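Local coordinates for succinate dehydrogenase subunit A (Mycolicibacterium smegmatis, PDB 7D6V), which probably oxidises succinate to fumarate as the FAD-carrying subunit of a membrane-bound respiratory complex, passing electrons on toward quinone, at residues G43-V48 with E139-L144; G20-I25 with F435-G440. All coordinates share one frame; numbering follows the deposited sequence.

Contact 1: G43-V48 with E139-L144. With FAD (flavin-adenine dinucleotide), chain D.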
ATOM      1  N   GLY A  43       6.881  -1.089   8.727  1.00 13.80           N
ATOM      2  CA  GLY A  43       5.820  -1.585   7.876  1.00 13.80           C
ATOM      3  C   GLY A  43       5.949  -1.244   6.411  1.00 13.80           C
ATOM      4  O   GLY A  43       4.967  -1.365   5.674  1.00 13.80           O
ATOM      5  N   LYS A  44       7.128  -0.824   5.958  1.00 14.25           N
ATOM      6  CA  LYS A  44       7.334  -0.402   4.577  1.00 14.25           C
ATOM      7  C   LYS A  44       8.432  -1.209   3.891  1.00 14.25           C
ATOM      8  O   LYS A  44       9.102  -0.710   2.988  1.00 14.25           O
ATOM      9  CB  LYS A  44       7.650   1.090   4.513  1.00 14.25           C
ATOM     10  CG  LYS A  44       6.609   1.968   5.171  1.00 14.25           C
ATOM     11  CD  LYS A  44       6.634   3.370   4.602  1.00 14.25           C
ATOM     12  CE  LYS A  44       5.541   4.223   5.205  1.00 14.25           C
ATOM     13  NZ  LYS A  44       4.230   3.533   5.179  1.00 14.25           N
ATOM     14  N   ALA A  45       8.623  -2.456   4.305  1.00 15.53           N
ATOM     15  CA  ALA A  45       9.624  -3.313   3.694  1.00 15.53           C
ATOM     16  C   ALA A  45       9.144  -3.814   2.333  1.00 15.53           C
ATOM     17  O   ALA A  45       7.991  -3.627   1.943  1.00 15.53           O
ATOM     18  CB  ALA A  45       9.955  -4.487   4.610  1.00 15.53           C
ATOM     19  N   HIS A  46      10.051  -4.475   1.611  1.00 17.33           N
ATOM     20  CA  HIS A  46       9.759  -4.933   0.257  1.00 17.33           C
ATOM     21  C   HIS A  46       8.632  -5.958   0.216  1.00 17.33           C
ATOM     22  O   HIS A  46       8.076  -6.208  -0.857  1.00 17.33           O
ATOM     23  CB  HIS A  46      11.027  -5.516  -0.369  1.00 17.33           C
ATOM     24  CG  HIS A  46      10.883  -5.887  -1.811  1.00 17.33           C
ATOM     25  ND1 HIS A  46      11.107  -4.995  -2.837  1.00 17.33           N
ATOM     26  CD2 HIS A  46      10.557  -7.062  -2.400  1.00 17.33           C
ATOM     27  CE1 HIS A  46      10.914  -5.600  -3.995  1.00 17.33           C
ATOM     28  NE2 HIS A  46      10.579  -6.855  -3.758  1.00 17.33           N
ATOM     29  N   THR A  47       8.278  -6.548   1.360  1.00 15.72           N
ATOM     30  CA  THR A  47       7.187  -7.513   1.403  1.00 15.72           C
ATOM     31  C   THR A  47       5.867  -6.904   0.938  1.00 15.72           C
ATOM     32  O   THR A  47       5.010  -7.619   0.408  1.00 15.72           O
ATOM     33  CB  THR A  47       7.059  -8.077   2.821  1.00 15.72           C
ATOM     34  OG1 THR A  47       8.305  -8.662   3.211  1.00 15.72           O
ATOM     35  CG2 THR A  47       5.975  -9.138   2.902  1.00 15.72           C
ATOM     36  N   VAL A  48       5.693  -5.589   1.099  1.00 15.82           N
ATOM     37  CA  VAL A  48       4.444  -4.937   0.712  1.00 15.82           C
ATOM     38  C   VAL A  48       4.173  -5.065  -0.780  1.00 15.82           C
ATOM     39  O   VAL A  48       3.021  -4.949  -1.209  1.00 15.82           O
ATOM     40  CB  VAL A  48       4.450  -3.444   1.112  1.00 15.82           C
ATOM     41  CG1 VAL A  48       4.646  -3.284   2.598  1.00 15.82           C
ATOM     42  CG2 VAL A  48       5.497  -2.668   0.331  1.00 15.82           C
ATOM     43  N   GLU A 139      -1.067  -7.373   3.236  1.00 14.56           N
ATOM     44  CA  GLU A 139      -1.847  -7.948   4.327  1.00 14.56           C
ATOM     45  C   GLU A 139      -0.945  -8.633   5.344  1.00 14.56           C
ATOM     46  O   GLU A 139      -1.116  -8.456   6.556  1.00 14.56           O
ATOM     47  CB  GLU A 139      -2.873  -8.931   3.768  1.00 14.56           C
ATOM     48  CG  GLU A 139      -3.749  -9.603   4.809  1.00 14.56           C
ATOM     49  CD  GLU A 139      -4.833  -8.689   5.343  1.00 14.56           C
ATOM     50  OE1 GLU A 139      -4.934  -8.546   6.576  1.00 14.56           O
ATOM     51  OE2 GLU A 139      -5.585  -8.115   4.530  1.00 14.56           O
ATOM     52  N   ILE A 140       0.038  -9.398   4.867  1.00 14.06           N
ATOM     53  CA  ILE A 140       0.939 -10.114   5.766  1.00 14.06           C
ATOM     54  C   ILE A 140       1.720  -9.134   6.632  1.00 14.06           C
ATOM     55  O   ILE A 140       1.794  -9.282   7.861  1.00 14.06           O
ATOM     56  CB  ILE A 140       1.884 -11.020   4.958  1.00 14.06           C
ATOM     57  CG1 ILE A 140       1.118 -12.199   4.372  1.00 14.06           C
ATOM     58  CG2 ILE A 140       3.025 -11.514   5.824  1.00 14.06           C
ATOM     59  CD1 ILE A 140       1.840 -12.861   3.239  1.00 14.06           C
ATOM     60  N   ILE A 141       2.311  -8.115   6.007  1.00 13.67           N
ATOM     61  CA  ILE A 141       3.168  -7.202   6.757  1.00 13.67           C
ATOM     62  C   ILE A 141       2.342  -6.334   7.704  1.00 13.67           C
ATOM     63  O   ILE A 141       2.767  -6.056   8.832  1.00 13.67           O
ATOM     64  CB  ILE A 141       4.040  -6.369   5.797  1.00 13.67           C
ATOM     65  CG1 ILE A 141       5.188  -5.705   6.560  1.00 13.67           C
ATOM     66  CG2 ILE A 141       3.218  -5.348   5.040  1.00 13.67           C
ATOM     67  CD1 ILE A 141       6.304  -5.214   5.673  1.00 13.67           C
ATOM     68  N   ARG A 142       1.142  -5.915   7.281  1.00 13.07           N
ATOM     69  CA  ARG A 142       0.261  -5.171   8.175  1.00 13.07           C
ATOM     70  C   ARG A 142      -0.116  -6.008   9.383  1.00 13.07           C
ATOM     71  O   ARG A 142      -0.098  -5.519  10.518  1.00 13.07           O
ATOM     72  CB  ARG A 142      -1.005  -4.745   7.437  1.00 13.07           C
ATOM     73  CG  ARG A 142      -0.924  -3.420   6.730  1.00 13.07           C
ATOM     74  CD  ARG A 142      -0.757  -2.239   7.665  1.00 13.07           C
ATOM     75  NE  ARG A 142      -0.377  -1.071   6.881  1.00 13.07           N
ATOM     76  CZ  ARG A 142       0.858  -0.836   6.456  1.00 13.07           C
ATOM     77  NH1 ARG A 142       1.833  -1.675   6.763  1.00 13.07           N
ATOM     78  NH2 ARG A 142       1.121   0.237   5.734  1.00 13.07           N
ATOM     79  N   THR A 143      -0.467  -7.275   9.155  1.00 12.98           N
ATOM     80  CA  THR A 143      -0.862  -8.145  10.253  1.00 12.98           C
ATOM     81  C   THR A 143       0.281  -8.333  11.238  1.00 12.98           C
ATOM     82  O   THR A 143       0.079  -8.262  12.455  1.00 12.98           O
ATOM     83  CB  THR A 143      -1.329  -9.489   9.700  1.00 12.98           C
ATOM     84  OG1 THR A 143      -2.244  -9.264   8.623  1.00 12.98           O
ATOM     85  CG2 THR A 143      -2.028 -10.284  10.765  1.00 12.98           C
ATOM     86  N   LEU A 144       1.494  -8.556  10.731  1.00 12.86           N
ATOM     87  CA  LEU A 144       2.634  -8.746  11.624  1.00 12.86           C
ATOM     88  C   LEU A 144       2.945  -7.479  12.416  1.00 12.86           C
ATOM     89  O   LEU A 144       3.204  -7.545  13.625  1.00 12.86           O
ATOM     90  CB  LEU A 144       3.849  -9.200  10.823  1.00 12.86           C
ATOM     91  CG  LEU A 144       3.742 -10.605  10.232  1.00 12.86           C
ATOM     92  CD1 LEU A 144       4.903 -10.877   9.304  1.00 12.86           C
ATOM     93  CD2 LEU A 144       3.681 -11.647  11.330  1.00 12.86           C
TER
HETATM   94  PA  FAD D 701      11.942  -7.715   3.204  1.00 47.92           P
HETATM   95  O1A FAD D 701      10.695  -7.626   4.002  1.00 60.35           O
HETATM   96  O2A FAD D 701      11.890  -7.473   1.745  1.00 49.78           O
HETATM   97  O5B FAD D 701      12.955  -6.636   3.801  1.00 56.78           O
HETATM   98  C5B FAD D 701      14.009  -6.952   4.693  1.00 44.11           C
HETATM   99  C4B FAD D 701      14.096  -5.896   5.782  1.00 52.81           C
HETATM  100  O4B FAD D 701      15.444  -5.741   6.213  1.00 51.81           O
HETATM  101  C3B FAD D 701      13.652  -4.519   5.350  1.00 50.05           C
HETATM  102  O3B FAD D 701      12.856  -3.988   6.399  1.00 55.52           O
HETATM  103  C2B FAD D 701      14.924  -3.716   5.271  1.00 47.82           C
HETATM  104  O2B FAD D 701      14.722  -2.337   5.548  1.00 66.09           O
HETATM  105  C1B FAD D 701      15.756  -4.362   6.338  1.00 53.66           C
HETATM  106  N9A FAD D 701      17.191  -4.129   6.111  1.00 52.69           N
HETATM  107  C8A FAD D 701      17.887  -4.456   5.023  1.00 42.11           C
HETATM  108  N7A FAD D 701      19.177  -4.099   5.157  1.00 48.96           N
HETATM  109  C5A FAD D 701      19.314  -3.524   6.356  1.00 47.12           C
HETATM  110  C6A FAD D 701      20.405  -2.920   7.135  1.00 47.41           C
HETATM  111  N6A FAD D 701      21.654  -2.851   6.650  1.00 50.65           N
HETATM  112  N1A FAD D 701      20.114  -2.437   8.348  1.00 47.33           N
HETATM  113  C2A FAD D 701      18.883  -2.496   8.863  1.00 51.28           C
HETATM  114  N3A FAD D 701      17.851  -3.028   8.213  1.00 51.84           N
HETATM  115  C4A FAD D 701      18.000  -3.549   6.981  1.00 48.04           C
HETATM  116  N1  FAD D 701       7.016 -13.667  -3.470  1.00 62.94           N
HETATM  117  C2  FAD D 701       5.907 -14.429  -3.534  1.00 63.04           C
HETATM  118  O2  FAD D 701       5.905 -15.517  -2.951  1.00 56.25           O
HETATM  119  N3  FAD D 701       4.808 -14.069  -4.198  1.00 65.67           N
HETATM  120  C4  FAD D 701       4.732 -12.920  -4.855  1.00 65.21           C
HETATM  121  O4  FAD D 701       3.701 -12.606  -5.463  1.00 66.69           O
HETATM  122  C4X FAD D 701       5.897 -12.021  -4.845  1.00 60.33           C
HETATM  123  N5  FAD D 701       5.886 -10.843  -5.487  1.00 60.90           N
HETATM  124  C5X FAD D 701       6.964 -10.045  -5.452  1.00 55.02           C
HETATM  125  C6  FAD D 701       6.935  -8.830  -6.118  1.00 53.65           C
HETATM  126  C7  FAD D 701       8.041  -8.004  -6.093  1.00 50.56           C
HETATM  127  C7M FAD D 701       8.022  -6.688  -6.812  1.00 49.65           C
HETATM  128  C8  FAD D 701       9.252  -8.415  -5.355  1.00 47.62           C
HETATM  129  C8M FAD D 701      10.453  -7.517  -5.326  1.00 42.14           C
HETATM  130  C9  FAD D 701       9.287  -9.624  -4.685  1.00 49.32           C
HETATM  131  C9A FAD D 701       8.183 -10.450  -4.712  1.00 54.45           C
HETATM  132  N10 FAD D 701       8.217 -11.674  -4.038  1.00 55.67           N
HETATM  133  C10 FAD D 701       7.075 -12.478  -4.089  1.00 57.06           C
HETATM  134  C1' FAD D 701       9.397 -12.092  -3.290  1.00 52.27           C
HETATM  135  C2' FAD D 701       9.145 -11.898  -1.799  1.00 57.37           C
HETATM  136  O2' FAD D 701       8.364 -10.726  -1.581  1.00 60.89           O
HETATM  137  C3' FAD D 701      10.431 -11.722  -1.012  1.00 54.68           C
HETATM  138  O3' FAD D 701      11.177 -12.929  -1.087  1.00 59.71           O
HETATM  139  C4' FAD D 701      10.129 -11.426   0.448  1.00 52.15           C
HETATM  140  O4' FAD D 701       9.391 -10.217   0.549  1.00 56.02           O
HETATM  141  C5' FAD D 701      11.386 -11.280   1.282  1.00 53.37           C
HETATM  142  O5' FAD D 701      10.994 -10.804   2.561  1.00 50.83           O
HETATM  143  P   FAD D 701      12.030 -10.550   3.745  1.00 52.77           P
HETATM  144  O1P FAD D 701      11.239 -10.446   5.000  1.00 55.36           O
HETATM  145  O2P FAD D 701      13.125 -11.553   3.674  1.00 55.97           O
HETATM  146  O3P FAD D 701      12.687  -9.119   3.414  1.00 53.35           O
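Val48 and Ile141 meet through their branches, CG1 of the valine lying 3.5 Å from CG2 of the isoleucine, where the loop that carries the covalent flavin rests on helix 136-159. The histidyl-FAD linkage made by this loop is a hallmark of the membrane-bound succinate dehydrogenases and fumarate reductases (complex II family). Ile141 does most of the touching. Its CG1 stands opposite the backbone N (chi1 -165°) and the chain runs on extended, so CD1 reaches the loop and lies 3.9 Å from Ala45 CB; a branched, wholly apolar residue suits this spot because it fills both directions at once. Beside it, the Arg142 chain turns about its CB-CG bond and swings its guanidinium back to the loop. NH1 gives a weak but nearly straight hydrogen bond (3.3 Å, 173°) to Gly43 O, which lies at the edge of the guanidinium, in its plane. Gly43 has a positive phi of 85°, a conformation that glycine adopts with ease. Lys44 NZ lies 4.6 Å from Arg142 NH2, a pairing of like charges probably eased by the iron-sulfur subunit: Lys44 NZ hydrogen-bonds to Glu147 O and Cys59 O of that chain, and Arg142 NH2 has a long, weak ion pair with its Glu147. On the cofactor side, Thr47 turns OG1 back beside its own backbone N, where the hydroxyl receives a bond from FAD O4' at 3.3 Å and donates one to phosphate oxygen O1A at 2.7 Å. A small hydroxyl serves both ribityl chain and pyrophosphate. Ser222 OG, bonded to ND1, and the ring of Tyr225 position His46, whose NE2 is joined to FAD C8M at 1.7 Å, the former 8-methyl carbon, now a methylene, lying at the ring edge.

Contact 2: G20-I25 with F435-G440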
ATOM      1  N   GLY A  20      11.496 -11.118   9.451  1.00 13.95           N
ATOM      2  CA  GLY A  20      11.958 -10.419  10.636  1.00 13.95           C
ATOM      3  C   GLY A  20      10.868 -10.235  11.672  1.00 13.95           C
ATOM      4  O   GLY A  20      11.092 -10.457  12.864  1.00 13.95           O
ATOM      5  N   LEU A  21       9.673  -9.836  11.238  1.00 13.53           N
ATOM      6  CA  LEU A  21       8.590  -9.625  12.191  1.00 13.53           C
ATOM      7  C   LEU A  21       8.131 -10.937  12.815  1.00 13.53           C
ATOM      8  O   LEU A  21       7.837 -10.985  14.018  1.00 13.53           O
ATOM      9  CB  LEU A  21       7.431  -8.898  11.514  1.00 13.53           C
ATOM     10  CG  LEU A  21       7.754  -7.453  11.126  1.00 13.53           C
ATOM     11  CD1 LEU A  21       6.518  -6.715  10.659  1.00 13.53           C
ATOM     12  CD2 LEU A  21       8.402  -6.727  12.287  1.00 13.53           C
ATOM     13  N   ARG A  22       8.073 -12.017  12.029  1.00 13.81           N
ATOM     14  CA  ARG A  22       7.712 -13.308  12.601  1.00 13.81           C
ATOM     15  C   ARG A  22       8.749 -13.764  13.620  1.00 13.81           C
ATOM     16  O   ARG A  22       8.399 -14.303  14.680  1.00 13.81           O
ATOM     17  CB  ARG A  22       7.548 -14.342  11.486  1.00 13.81           C
ATOM     18  CG  ARG A  22       6.779 -15.584  11.892  1.00 13.81           C
ATOM     19  CD  ARG A  22       5.501 -15.217  12.616  1.00 13.81           C
ATOM     20  NE  ARG A  22       4.852 -16.376  13.216  1.00 13.81           N
ATOM     21  CZ  ARG A  22       5.076 -16.802  14.452  1.00 13.81           C
ATOM     22  NH1 ARG A  22       4.435 -17.865  14.912  1.00 13.81           N
ATOM     23  NH2 ARG A  22       5.939 -16.170  15.230  1.00 13.81           N
ATOM     24  N   ALA A  23      10.034 -13.538  13.325  1.00 13.97           N
ATOM     25  CA  ALA A  23      11.086 -13.874  14.277  1.00 13.97           C
ATOM     26  C   ALA A  23      10.958 -13.063  15.557  1.00 13.97           C
ATOM     27  O   ALA A  23      11.175 -13.583  16.656  1.00 13.97           O
ATOM     28  CB  ALA A  23      12.458 -13.654  13.643  1.00 13.97           C
ATOM     29  N   VAL A  24      10.625 -11.777  15.434  1.00 14.50           N
ATOM     30  CA  VAL A  24      10.456 -10.932  16.613  1.00 14.50           C
ATOM     31  C   VAL A  24       9.313 -11.446  17.477  1.00 14.50           C
ATOM     32  O   VAL A  24       9.430 -11.535  18.707  1.00 14.50           O
ATOM     33  CB  VAL A  24      10.230  -9.470  16.196  1.00 14.50           C
ATOM     34  CG1 VAL A  24       9.893  -8.622  17.405  1.00 14.50           C
ATOM     35  CG2 VAL A  24      11.456  -8.941  15.499  1.00 14.50           C
ATOM     36  N   ILE A  25       8.190 -11.788  16.845  1.00 14.65           N
ATOM     37  CA  ILE A  25       7.046 -12.306  17.592  1.00 14.65           C
ATOM     38  C   ILE A  25       7.422 -13.592  18.318  1.00 14.65           C
ATOM     39  O   ILE A  25       7.114 -13.770  19.503  1.00 14.65           O
ATOM     40  CB  ILE A  25       5.842 -12.514  16.654  1.00 14.65           C
ATOM     41  CG1 ILE A  25       5.378 -11.176  16.087  1.00 14.65           C
ATOM     42  CG2 ILE A  25       4.707 -13.200  17.386  1.00 14.65           C
ATOM     43  CD1 ILE A  25       4.470 -11.300  14.898  1.00 14.65           C
ATOM     44  N   PHE A 435      10.270 -19.884   8.463  1.00 14.15           N
ATOM     45  CA  PHE A 435      11.651 -19.812   8.897  1.00 14.15           C
ATOM     46  C   PHE A 435      11.967 -18.564   9.706  1.00 14.15           C
ATOM     47  O   PHE A 435      12.961 -18.570  10.429  1.00 14.15           O
ATOM     48  CB  PHE A 435      12.575 -19.949   7.690  1.00 14.15           C
ATOM     49  CG  PHE A 435      12.522 -21.311   7.072  1.00 14.15           C
ATOM     50  CD1 PHE A 435      11.864 -21.522   5.874  1.00 14.15           C
ATOM     51  CD2 PHE A 435      13.075 -22.396   7.725  1.00 14.15           C
ATOM     52  CE1 PHE A 435      11.795 -22.782   5.322  1.00 14.15           C
ATOM     53  CE2 PHE A 435      13.009 -23.658   7.177  1.00 14.15           C
ATOM     54  CZ  PHE A 435      12.368 -23.851   5.976  1.00 14.15           C
ATOM     55  N   GLY A 436      11.117 -17.535   9.689  1.00 14.13           N
ATOM     56  CA  GLY A 436      11.221 -16.506  10.704  1.00 14.13           C
ATOM     57  C   GLY A 436      10.891 -17.041  12.080  1.00 14.13           C
ATOM     58  O   GLY A 436      11.591 -16.748  13.054  1.00 14.13           O
ATOM     59  N   ARG A 437       9.837 -17.856  12.180  1.00 14.44           N
ATOM     60  CA  ARG A 437       9.551 -18.501  13.455  1.00 14.44           C
ATOM     61  C   ARG A 437      10.690 -19.423  13.874  1.00 14.44           C
ATOM     62  O   ARG A 437      11.108 -19.416  15.042  1.00 14.44           O
ATOM     63  CB  ARG A 437       8.238 -19.274  13.377  1.00 14.44           C
ATOM     64  CG  ARG A 437       7.833 -19.885  14.694  1.00 14.44           C
ATOM     65  CD  ARG A 437       6.572 -20.698  14.570  1.00 14.44           C
ATOM     66  NE  ARG A 437       6.454 -21.657  15.658  1.00 14.44           N
ATOM     67  CZ  ARG A 437       7.071 -22.833  15.686  1.00 14.44           C
ATOM     68  NH1 ARG A 437       6.905 -23.643  16.720  1.00 14.44           N
ATOM     69  NH2 ARG A 437       7.855 -23.198  14.683  1.00 14.44           N
ATOM     70  N   ARG A 438      11.216 -20.217  12.934  1.00 14.96           N
ATOM     71  CA  ARG A 438      12.336 -21.093  13.276  1.00 14.96           C
ATOM     72  C   ARG A 438      13.552 -20.294  13.737  1.00 14.96           C
ATOM     73  O   ARG A 438      14.236 -20.691  14.684  1.00 14.96           O
ATOM     74  CB  ARG A 438      12.710 -21.989  12.095  1.00 14.96           C
ATOM     75  CG  ARG A 438      11.588 -22.854  11.558  1.00 14.96           C
ATOM     76  CD  ARG A 438      11.143 -23.907  12.547  1.00 14.96           C
ATOM     77  NE  ARG A 438      12.099 -25.000  12.677  1.00 14.96           N
ATOM     78  CZ  ARG A 438      11.757 -26.275  12.822  1.00 14.96           C
ATOM     79  NH1 ARG A 438      10.480 -26.624  12.842  1.00 14.96           N
ATOM     80  NH2 ARG A 438      12.692 -27.205  12.941  1.00 14.96           N
ATOM     81  N   ALA A 439      13.837 -19.166  13.080  1.00 15.37           N
ATOM     82  CA  ALA A 439      14.996 -18.356  13.442  1.00 15.37           C
ATOM     83  C   ALA A 439      14.832 -17.728  14.817  1.00 15.37           C
ATOM     84  O   ALA A 439      15.777 -17.715  15.615  1.00 15.37           O
ATOM     85  CB  ALA A 439      15.228 -17.275  12.388  1.00 15.37           C
ATOM     86  N   GLY A 440      13.645 -17.196  15.113  1.00 15.92           N
ATOM     87  CA  GLY A 440      13.405 -16.660  16.442  1.00 15.92           C
ATOM     88  C   GLY A 440      13.550 -17.712  17.523  1.00 15.92           C
ATOM     89  O   GLY A 440      14.160 -17.466  18.569  1.00 15.92           O
TER
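Ala23 packs on the backbone of Gly436: its CA approaches Gly436 O at 3.2 Å in a CA-H...O contact, and its CB lies 3.3 Å from Gly436 O. One helical turn further on, Ala23 O faces Gly440 CA at 3.8 Å. Small residues suit this seam. Gly436 and Gly440 would each direct a side chain at helix 18-30, and having none they let the backbones close in, the segment axes coming within 7.1 Å at an angle of 42° between their N-to-C directions. Along one flank of the seam two arginines run alongside each other in the same direction. Arg22 sets out with CG opposite the backbone N and then turns about its CB-CG bond (chi2 48°), which brings its guanidinium alongside the Arg437 side chain. Arg437 instead stays straight from CG to NE, offering a line of methylenes: its CG sits 3.8 Å above one face of the Arg22 guanidinium, toward the rim, and its CD touches Arg22 NH1 at 3.6 Å. The two guanidinium planes stand 80° apart, so they do not stack on each other. Arginine fits here because its methylenes can pack on a neighbouring guanidinium while its own head still reaches an acid, as Arg22 NH1 does in its salt bridge with Glu100; Glu26 has long, weak ion pairs with both arginines, which probably offsets their like charges. The Gly436-to-Gly440 spacing is the GxxxG pattern of close helix packing, and it meets a helix that carries the last glycine of a probable GxGxxG, the signature of Rossmann-type dinucleotide-binding folds.

In the fold
Contacts 1 and 2 have centres 14 Å apart and share a hydrophobic join, in which Leu144 of helix 136-159 places its CB 3.7 Å from Leu21 CD1 and its CD2 3.7 Å from Ile25 CD1. Helix 18-30 packs on both helix 136-159 and helix 427-448, which also touch each other through Ile140 and Leu429. Along the chain, contact 1 is nested within the long loop closed by contact 2. The FAD relates to them unequally: residues of 43-48 bond it directly, covalently in one case, whereas in contact 2 Gly20 N is 4.5 Å from its phosphate oxygen O1P and Gly436 about 8 Å away. Thr47 also touches the probable GxGxxG residues and Leu432 of helix 427-448.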